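Local coordinates for protein L-glyceraldehyde 3-phosphate reductase (Clostridium beijerinckii, PDB 6HG6) that probably reduces aldehydes such as furfural with NADPH, as an aldo-keto reductase built on a TIM barrel, at residues Thr277-Ala282 with Ile305-Gly310; Met281-Val286 with Val295-Ser300. One frame throughout, in Å; residues are numbered along the deposited sequence.

How the contacts relate
Helix 278-286 serves both contacts: its N-terminal end meets helix 302-308 in contact 1, and its later turns meet strand 294-297 in contact 2, with Met281 and Ala282 common to the two segments. Contact 1 lies farther from the centre of the chain, is partly buried and is polar, joined by hydrogen bonds that continue into the adenine of NADPH. Contact 2 is buried and purely aliphatic across its segments, and the cofactor is met by the strand and the residues after it. The contacts touch where Asn308 CG packs 3.5 Å from Leu283 CD1. Along the chain, strand 294-297 leads into helix 302-308, so that residues meeting the pyrophosphate and 2'-phosphate are followed by those meeting the adenine.

Contact 1: Thr277-Ala282 with Ile305-Gly310; sequences TLAQMA and IIENVG. With NDP (NADPH dihydro-nicotinamide-adenine-dinucleotide phosphate), chain B.
Part of the adenine end of the NADPH site lies where the capped N-terminus of helix 278-286 meets helix 302-308. Thr277 OG1 donates to Glu307 OE2 at 3.2 Å, approaching from above the carboxylate plane, 65° out of it. The same oxygen of Glu307 accepts an almost straight bond from N6A of NADPH at 2.9 Å, so one carboxylate oxygen joins helix cap and cofactor. The side chain of Glu307 reaches out extended, CG turned away from its own N (chi1 164°), and spans the gap to Thr277. Thr277 and Gln280 form a capping box: Gln280 N donates to Thr277 OG1, and Thr277 N reaches a lone pair of Gln280 OE1 at 3.0 Å. The other end of this amide is used across the contact, Gln280 NE2 donating to Glu307 O at 2.9 Å, and the two bonds fix the rotation of the amide. Asn308 turns its amide to the adenine, ND2 donating to N7A at 3.0 Å; OD1 lies beside N6A, but too close for a bond between them to be relied on. Ala279 CB packs 3.8 Å from N1A. On the far side of helix 278-286 Leu278 packs on helix 258-273, and Ile305 packs helix 302-308 on helix 42-54.

Contact 2: Met281-Val286 with Val295-Ser300; sequences MALSWV and VLIGAS. With NDP (NADPH dihydro-nicotinamide-adenine-dinucleotide phosphate), chain B.
Helix 281-286 runs roughly antiparallel to strand 295-297, their axes 9.3 Å apart at closest approach and their directions at 150°, with Leu283 and Val295 the nearest residues by CA. The interface is made by four aliphatic side chains. Leu283 carries most of the helix side: its CD2 methyl touches Val295 CG2 at 4.0 Å and Ile297 CG2 at 3.9 Å, bridging two residues whose side chains it crosses at about a right angle. Val286, one turn on, sets CG1 against the same Val295 methyl at 4.0 Å. Val295 can serve both because its CG2 stands anti to the backbone N while CG1 takes the place between N and the carbonyl carbon (chi1 60°). Leu296, between the two strand residues, points away from the helix and lays CG 3.4 Å from O4D of the NADPH nicotinamide ribose.

Beyond the strand the backbone follows the cofactor. Gly298 N makes a weak hydrogen bond to O2A of the pyrophosphate; glycine has no side chain, and its backbone lies close against the phosphates. Ser300 OG is hydrogen-bonded to O1X of the 2'-phosphate at 2.9 Å, an interaction with the group that distinguishes NADPH from NADH. Strand 294-297 pairs in parallel with strands 28-31 and 218-222, closing the eight-stranded barrel. Packing of a helix antiparallel over the strand that follows it, with cofactor phosphates bound beyond that strand's C-terminal end, is characteristic of the (beta/alpha)8 TIM barrel of aldo-keto reductases.

Contact 1: Thr277-Ala282 with Ile305-Gly310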
loop_
_atom_site.group_PDB
_atom_site.type_symbol
_atom_site.label_atom_id
_atom_site.label_comp_id
_atom_site.label_asym_id
_atom_site.label_seq_id
_atom_site.Cartn_x
_atom_site.Cartn_y
_atom_site.Cartn_z
ATOM N N THR A 277 18.320 -5.784 9.360
ATOM C CA THR A 277 18.350 -4.335 9.651
ATOM C C THR A 277 17.041 -4.015 10.386
ATOM O O THR A 277 16.072 -4.820 10.273
ATOM C CB THR A 277 18.438 -3.503 8.364
ATOM O OG1 THR A 277 17.299 -3.839 7.576
ATOM C CG2 THR A 277 19.728 -3.713 7.596
ATOM N N LEU A 278 16.981 -2.866 11.061
ATOM C CA LEU A 278 15.737 -2.396 11.720
ATOM C C LEU A 278 14.624 -2.304 10.671
ATOM O O LEU A 278 13.523 -2.838 10.912
ATOM C CB LEU A 278 15.990 -1.065 12.430
ATOM C CG LEU A 278 14.753 -0.448 13.083
ATOM C CD1 LEU A 278 14.028 -1.466 13.952
ATOM C CD2 LEU A 278 15.140 0.761 13.918
ATOM N N ALA A 279 14.888 -1.702 9.509
ATOM C CA ALA A 279 13.895 -1.575 8.420
ATOM C C ALA A 279 13.354 -2.956 8.064
ATOM O O ALA A 279 12.109 -3.112 7.934
ATOM C CB ALA A 279 14.494 -0.927 7.193
ATOM N N GLN A 280 14.252 -3.924 7.894
ATOM C CA GLN A 280 13.840 -5.296 7.516
ATOM C C GLN A 280 12.952 -5.892 8.613
ATOM O O GLN A 280 11.923 -6.472 8.265
ATOM C CB GLN A 280 15.035 -6.186 7.249
ATOM C CG GLN A 280 15.658 -5.946 5.888
ATOM C CD GLN A 280 16.873 -6.825 5.728
ATOM O OE1 GLN A 280 17.644 -7.014 6.663
ATOM N NE2 GLN A 280 16.942 -7.473 4.571
ATOM N N MET A 281 13.297 -5.697 9.890
ATOM C CA MET A 281 12.472 -6.276 10.974
ATOM C C MET A 281 11.115 -5.573 11.006
ATOM O O MET A 281 10.093 -6.233 11.263
ATOM C CB MET A 281 13.126 -6.125 12.337
ATOM C CG MET A 281 12.310 -6.806 13.385
ATOM S SD MET A 281 13.067 -6.755 15.009
ATOM C CE MET A 281 12.671 -5.072 15.500
ATOM N N ALA A 282 11.097 -4.261 10.761
ATOM C CA ALA A 282 9.856 -3.468 10.775
ATOM C C ALA A 282 8.911 -4.010 9.699
ATOM O O ALA A 282 7.697 -4.049 9.964
ATOM C CB ALA A 282 10.163 -1.992 10.589
ATOM N N ILE A 305 14.835 -1.664 -2.595
ATOM C CA ILE A 305 13.908 -2.753 -2.969
ATOM C C ILE A 305 14.614 -4.092 -2.699
ATOM O O ILE A 305 14.025 -4.971 -2.072
ATOM C CB ILE A 305 13.483 -2.577 -4.430
ATOM C CG1 ILE A 305 12.742 -1.246 -4.578
ATOM C CG2 ILE A 305 12.621 -3.748 -4.881
ATOM C CD1 ILE A 305 12.279 -0.921 -5.975
ATOM N N ILE A 306 15.803 -4.247 -3.235
ATOM C CA ILE A 306 16.573 -5.514 -3.158
ATOM C C ILE A 306 16.784 -5.901 -1.683
ATOM O O ILE A 306 16.565 -7.061 -1.359
ATOM C CB ILE A 306 17.861 -5.350 -3.982
ATOM C CG1 ILE A 306 17.491 -5.231 -5.462
ATOM C CG2 ILE A 306 18.817 -6.500 -3.731
ATOM C CD1 ILE A 306 18.585 -4.724 -6.367
ATOM N N GLU A 307 17.139 -4.974 -0.791
ATOM C CA GLU A 307 17.267 -5.303 0.662
ATOM C C GLU A 307 15.890 -5.707 1.214
ATOM O O GLU A 307 15.788 -6.623 2.017
ATOM C CB GLU A 307 17.788 -4.099 1.459
ATOM C CG GLU A 307 17.587 -4.231 2.976
ATOM C CD GLU A 307 18.349 -3.250 3.871
ATOM O OE1 GLU A 307 19.629 -3.185 3.757
ATOM O OE2 GLU A 307 17.656 -2.541 4.697
ATOM N N ASN A 308 14.851 -5.007 0.856
ATOM C CA ASN A 308 13.557 -5.188 1.547
ATOM C C ASN A 308 12.897 -6.509 1.156
ATOM O O ASN A 308 12.144 -7.004 1.979
ATOM C CB ASN A 308 12.578 -4.056 1.256
ATOM C CG ASN A 308 12.948 -2.738 1.891
ATOM O OD1 ASN A 308 13.902 -2.664 2.684
ATOM N ND2 ASN A 308 12.199 -1.701 1.504
ATOM N N VAL A 309 13.160 -7.061 -0.032
ATOM C CA VAL A 309 12.363 -8.243 -0.489
ATOM C C VAL A 309 12.798 -9.504 0.271
ATOM O O VAL A 309 12.016 -10.447 0.258
ATOM C CB VAL A 309 12.334 -8.449 -2.013
ATOM C CG1 VAL A 309 11.488 -7.361 -2.676
ATOM C CG2 VAL A 309 13.704 -8.588 -2.650
ATOM N N GLY A 310 13.952 -9.527 0.940
ATOM C CA GLY A 310 14.340 -10.692 1.767
ATOM C C GLY A 310 13.412 -10.866 2.974
ATOM O O GLY A 310 13.287 -11.962 3.474
HETATM P PA NDP B . 7.853 3.186 3.960
HETATM O O1A NDP B . 7.388 3.362 5.367
HETATM O O2A NDP B . 8.255 1.876 3.362
HETATM O O5B NDP B . 8.980 4.284 3.623
HETATM C C5B NDP B . 9.596 4.291 2.308
HETATM C C4B NDP B . 10.862 5.105 2.354
HETATM O O4B NDP B . 11.716 4.552 3.389
HETATM C C3B NDP B . 11.726 5.115 1.085
HETATM O O3B NDP B . 11.367 6.138 0.160
HETATM C C2B NDP B . 13.110 5.356 1.673
HETATM O O2B NDP B . 13.204 6.747 1.968
HETATM C C1B NDP B . 13.057 4.548 2.965
HETATM N N9A NDP B . 13.466 3.153 2.856
HETATM C C8A NDP B . 12.832 2.147 2.169
HETATM N N7A NDP B . 13.408 0.978 2.306
HETATM C C5A NDP B . 14.491 1.225 3.137
HETATM C C6A NDP B . 15.495 0.388 3.661
HETATM N N6A NDP B . 15.570 -0.917 3.411
HETATM N N1A NDP B . 16.427 0.953 4.472
HETATM C C2A NDP B . 16.343 2.268 4.720
HETATM N N3A NDP B . 15.441 3.149 4.290
HETATM C C4A NDP B . 14.530 2.560 3.495
HETATM O O3 NDP B . 6.642 3.653 2.995
HETATM P PN NDP B . 5.973 5.053 2.601
HETATM O O1N NDP B . 6.796 5.640 1.503
HETATM O O2N NDP B . 5.655 5.869 3.812
HETATM O O5D NDP B . 4.580 4.526 1.983
HETATM C C5D NDP B . 4.633 3.409 1.058
HETATM C C4D NDP B . 3.426 3.460 0.151
HETATM O O4D NDP B . 2.231 3.354 0.945
HETATM C C3D NDP B . 3.210 4.756 -0.626
HETATM O O3D NDP B . 4.078 4.818 -1.749
HETATM C C2D NDP B . 1.726 4.607 -0.983
HETATM O O2D NDP B . 1.574 3.741 -2.077
HETATM C C1D NDP B . 1.145 3.987 0.284
HETATM N N1N NDP B . 0.551 5.003 1.189
HETATM C C2N NDP B . -0.812 5.046 1.362
HETATM C C3N NDP B . -1.446 6.105 1.951
HETATM C C7N NDP B . -2.945 6.075 2.094
HETATM O O7N NDP B . -3.615 5.158 1.584
HETATM N N7N NDP B . -3.505 7.083 2.762
HETATM C C4N NDP B . -0.588 7.246 2.428
HETATM C C5N NDP B . 0.869 7.004 2.377
HETATM C C6N NDP B . 1.363 5.903 1.854
HETATM P P2B NDP B . 14.665 7.429 1.861
HETATM O O1X NDP B . 15.575 6.735 0.867
HETATM O O2X NDP B . 14.371 8.863 1.451
HETATM O O3X NDP B . 15.173 7.317 3.291
#

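Contact 2: Met281-Val286 with Val295-Ser300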
loop_
_atom_site.group_PDB
_atom_site.type_symbol
_atom_site.label_atom_id
_atom_site.label_comp_id
_atom_site.label_asym_id
_atom_site.label_seq_id
_atom_site.Cartn_x
_atom_site.Cartn_y
_atom_site.Cartn_z
ATOM N N MET A 281 13.297 -5.697 9.890
ATOM C CA MET A 281 12.472 -6.276 10.974
ATOM C C MET A 281 11.115 -5.573 11.006
ATOM O O MET A 281 10.093 -6.233 11.263
ATOM C CB MET A 281 13.126 -6.125 12.337
ATOM C CG MET A 281 12.310 -6.806 13.385
ATOM S SD MET A 281 13.067 -6.755 15.009
ATOM C CE MET A 281 12.671 -5.072 15.500
ATOM N N ALA A 282 11.097 -4.261 10.761
ATOM C CA ALA A 282 9.856 -3.468 10.775
ATOM C C ALA A 282 8.911 -4.010 9.699
ATOM O O ALA A 282 7.697 -4.049 9.964
ATOM C CB ALA A 282 10.163 -1.992 10.589
ATOM N N LEU A 283 9.444 -4.383 8.524
ATOM C CA LEU A 283 8.624 -4.932 7.414
ATOM C C LEU A 283 8.124 -6.326 7.807
ATOM O O LEU A 283 6.930 -6.577 7.644
ATOM C CB LEU A 283 9.425 -5.005 6.117
ATOM C CG LEU A 283 9.922 -3.673 5.555
ATOM C CD1 LEU A 283 10.673 -3.922 4.256
ATOM C CD2 LEU A 283 8.789 -2.704 5.331
ATOM N N SER A 284 9.003 -7.163 8.347
ATOM C CA SER A 284 8.647 -8.532 8.810
ATOM C C SER A 284 7.562 -8.439 9.887
ATOM O O SER A 284 6.637 -9.247 9.863
ATOM C CB SER A 284 9.809 -9.281 9.301
ATOM O OG SER A 284 10.763 -9.415 8.279
ATOM N N TRP A 285 7.662 -7.478 10.802
ATOM C CA TRP A 285 6.700 -7.390 11.919
ATOM C C TRP A 285 5.295 -7.087 11.385
ATOM O O TRP A 285 4.310 -7.693 11.846
ATOM C CB TRP A 285 7.217 -6.366 12.939
ATOM C CG TRP A 285 6.323 -6.232 14.122
ATOM C CD1 TRP A 285 6.463 -6.875 15.310
ATOM C CD2 TRP A 285 5.152 -5.408 14.244
ATOM N NE1 TRP A 285 5.457 -6.506 16.151
ATOM C CE2 TRP A 285 4.645 -5.617 15.545
ATOM C CE3 TRP A 285 4.500 -4.509 13.411
ATOM C CZ2 TRP A 285 3.491 -4.997 16.009
ATOM C CZ3 TRP A 285 3.364 -3.884 13.880
ATOM C CH2 TRP A 285 2.888 -4.107 15.166
ATOM N N VAL A 286 5.166 -6.156 10.463
ATOM C CA VAL A 286 3.842 -5.805 9.911
ATOM C C VAL A 286 3.171 -7.043 9.288
ATOM O O VAL A 286 1.927 -7.093 9.295
ATOM C CB VAL A 286 4.006 -4.640 8.920
ATOM C CG1 VAL A 286 2.865 -4.537 8.005
ATOM C CG2 VAL A 286 4.232 -3.348 9.678
ATOM N N VAL A 295 2.735 -5.676 2.703
ATOM C CA VAL A 295 3.269 -4.389 3.229
ATOM C C VAL A 295 3.684 -3.552 2.016
ATOM O O VAL A 295 4.400 -4.058 1.106
ATOM C CB VAL A 295 4.412 -4.599 4.221
ATOM C CG1 VAL A 295 5.571 -5.340 3.591
ATOM C CG2 VAL A 295 4.859 -3.265 4.803
ATOM N N LEU A 296 3.277 -2.299 2.057
ATOM C CA LEU A 296 3.512 -1.357 0.963
ATOM C C LEU A 296 4.743 -0.532 1.284
ATOM O O LEU A 296 4.777 0.135 2.353
ATOM C CB LEU A 296 2.164 -0.633 0.901
ATOM C CG LEU A 296 1.832 0.199 -0.292
ATOM C CD1 LEU A 296 2.255 -0.395 -1.618
ATOM C CD2 LEU A 296 0.368 0.523 -0.225
ATOM N N ILE A 297 5.810 -0.694 0.492
ATOM C CA ILE A 297 7.092 0.046 0.648
ATOM C C ILE A 297 7.220 1.152 -0.404
ATOM O O ILE A 297 6.575 1.096 -1.453
ATOM C CB ILE A 297 8.338 -0.859 0.536
ATOM C CG1 ILE A 297 8.536 -1.390 -0.894
ATOM C CG2 ILE A 297 8.248 -1.969 1.561
ATOM C CD1 ILE A 297 9.870 -2.040 -1.189
ATOM N N GLY A 298 8.128 2.073 -0.127
ATOM C CA GLY A 298 8.591 3.091 -1.076
ATOM C C GLY A 298 10.070 2.908 -1.242
ATOM O O GLY A 298 10.669 2.199 -0.430
ATOM N N ALA A 299 10.669 3.547 -2.225
ATOM C CA ALA A 299 12.123 3.545 -2.427
ATOM C C ALA A 299 12.537 4.749 -3.259
ATOM O O ALA A 299 11.736 5.187 -4.073
ATOM C CB ALA A 299 12.535 2.280 -3.111
ATOM N N SER A 300 13.740 5.269 -3.013
ATOM C CA SER A 300 14.396 6.309 -3.846
ATOM C C SER A 300 15.451 5.632 -4.723
ATOM O O SER A 300 15.872 6.219 -5.730
ATOM C CB SER A 300 15.001 7.432 -3.006
ATOM O OG SER A 300 15.862 6.918 -2.009
HETATM P PA NDP B . 7.853 3.186 3.960
HETATM O O1A NDP B . 7.388 3.362 5.367
HETATM O O2A NDP B . 8.255 1.876 3.362
HETATM O O5B NDP B . 8.980 4.284 3.623
HETATM C C5B NDP B . 9.596 4.291 2.308
HETATM C C4B NDP B . 10.862 5.105 2.354
HETATM O O4B NDP B . 11.716 4.552 3.389
HETATM C C3B NDP B . 11.726 5.115 1.085
HETATM O O3B NDP B . 11.367 6.138 0.160
HETATM C C2B NDP B . 13.110 5.356 1.673
HETATM O O2B NDP B . 13.204 6.747 1.968
HETATM C C1B NDP B . 13.057 4.548 2.965
HETATM N N9A NDP B . 13.466 3.153 2.856
HETATM C C8A NDP B . 12.832 2.147 2.169
HETATM N N7A NDP B . 13.408 0.978 2.306
HETATM C C5A NDP B . 14.491 1.225 3.137
HETATM C C6A NDP B . 15.495 0.388 3.661
HETATM N N6A NDP B . 15.570 -0.917 3.411
HETATM N N1A NDP B . 16.427 0.953 4.472
HETATM C C2A NDP B . 16.343 2.268 4.720
HETATM N N3A NDP B . 15.441 3.149 4.290
HETATM C C4A NDP B . 14.530 2.560 3.495
HETATM O O3 NDP B . 6.642 3.653 2.995
HETATM P PN NDP B . 5.973 5.053 2.601
HETATM O O1N NDP B . 6.796 5.640 1.503
HETATM O O2N NDP B . 5.655 5.869 3.812
HETATM O O5D NDP B . 4.580 4.526 1.983
HETATM C C5D NDP B . 4.633 3.409 1.058
HETATM C C4D NDP B . 3.426 3.460 0.151
HETATM O O4D NDP B . 2.231 3.354 0.945
HETATM C C3D NDP B . 3.210 4.756 -0.626
HETATM O O3D NDP B . 4.078 4.818 -1.749
HETATM C C2D NDP B . 1.726 4.607 -0.983
HETATM O O2D NDP B . 1.574 3.741 -2.077
HETATM C C1D NDP B . 1.145 3.987 0.284
HETATM N N1N NDP B . 0.551 5.003 1.189
HETATM C C2N NDP B . -0.812 5.046 1.362
HETATM C C3N NDP B . -1.446 6.105 1.951
HETATM C C7N NDP B . -2.945 6.075 2.094
HETATM O O7N NDP B . -3.615 5.158 1.584
HETATM N N7N NDP B . -3.505 7.083 2.762
HETATM C C4N NDP B . -0.588 7.246 2.428
HETATM C C5N NDP B . 0.869 7.004 2.377
HETATM C C6N NDP B . 1.363 5.903 1.854
HETATM P P2B NDP B . 14.665 7.429 1.861
HETATM O O1X NDP B . 15.575 6.735 0.867
HETATM O O2X NDP B . 14.371 8.863 1.451
HETATM O O3X NDP B . 15.173 7.317 3.291
#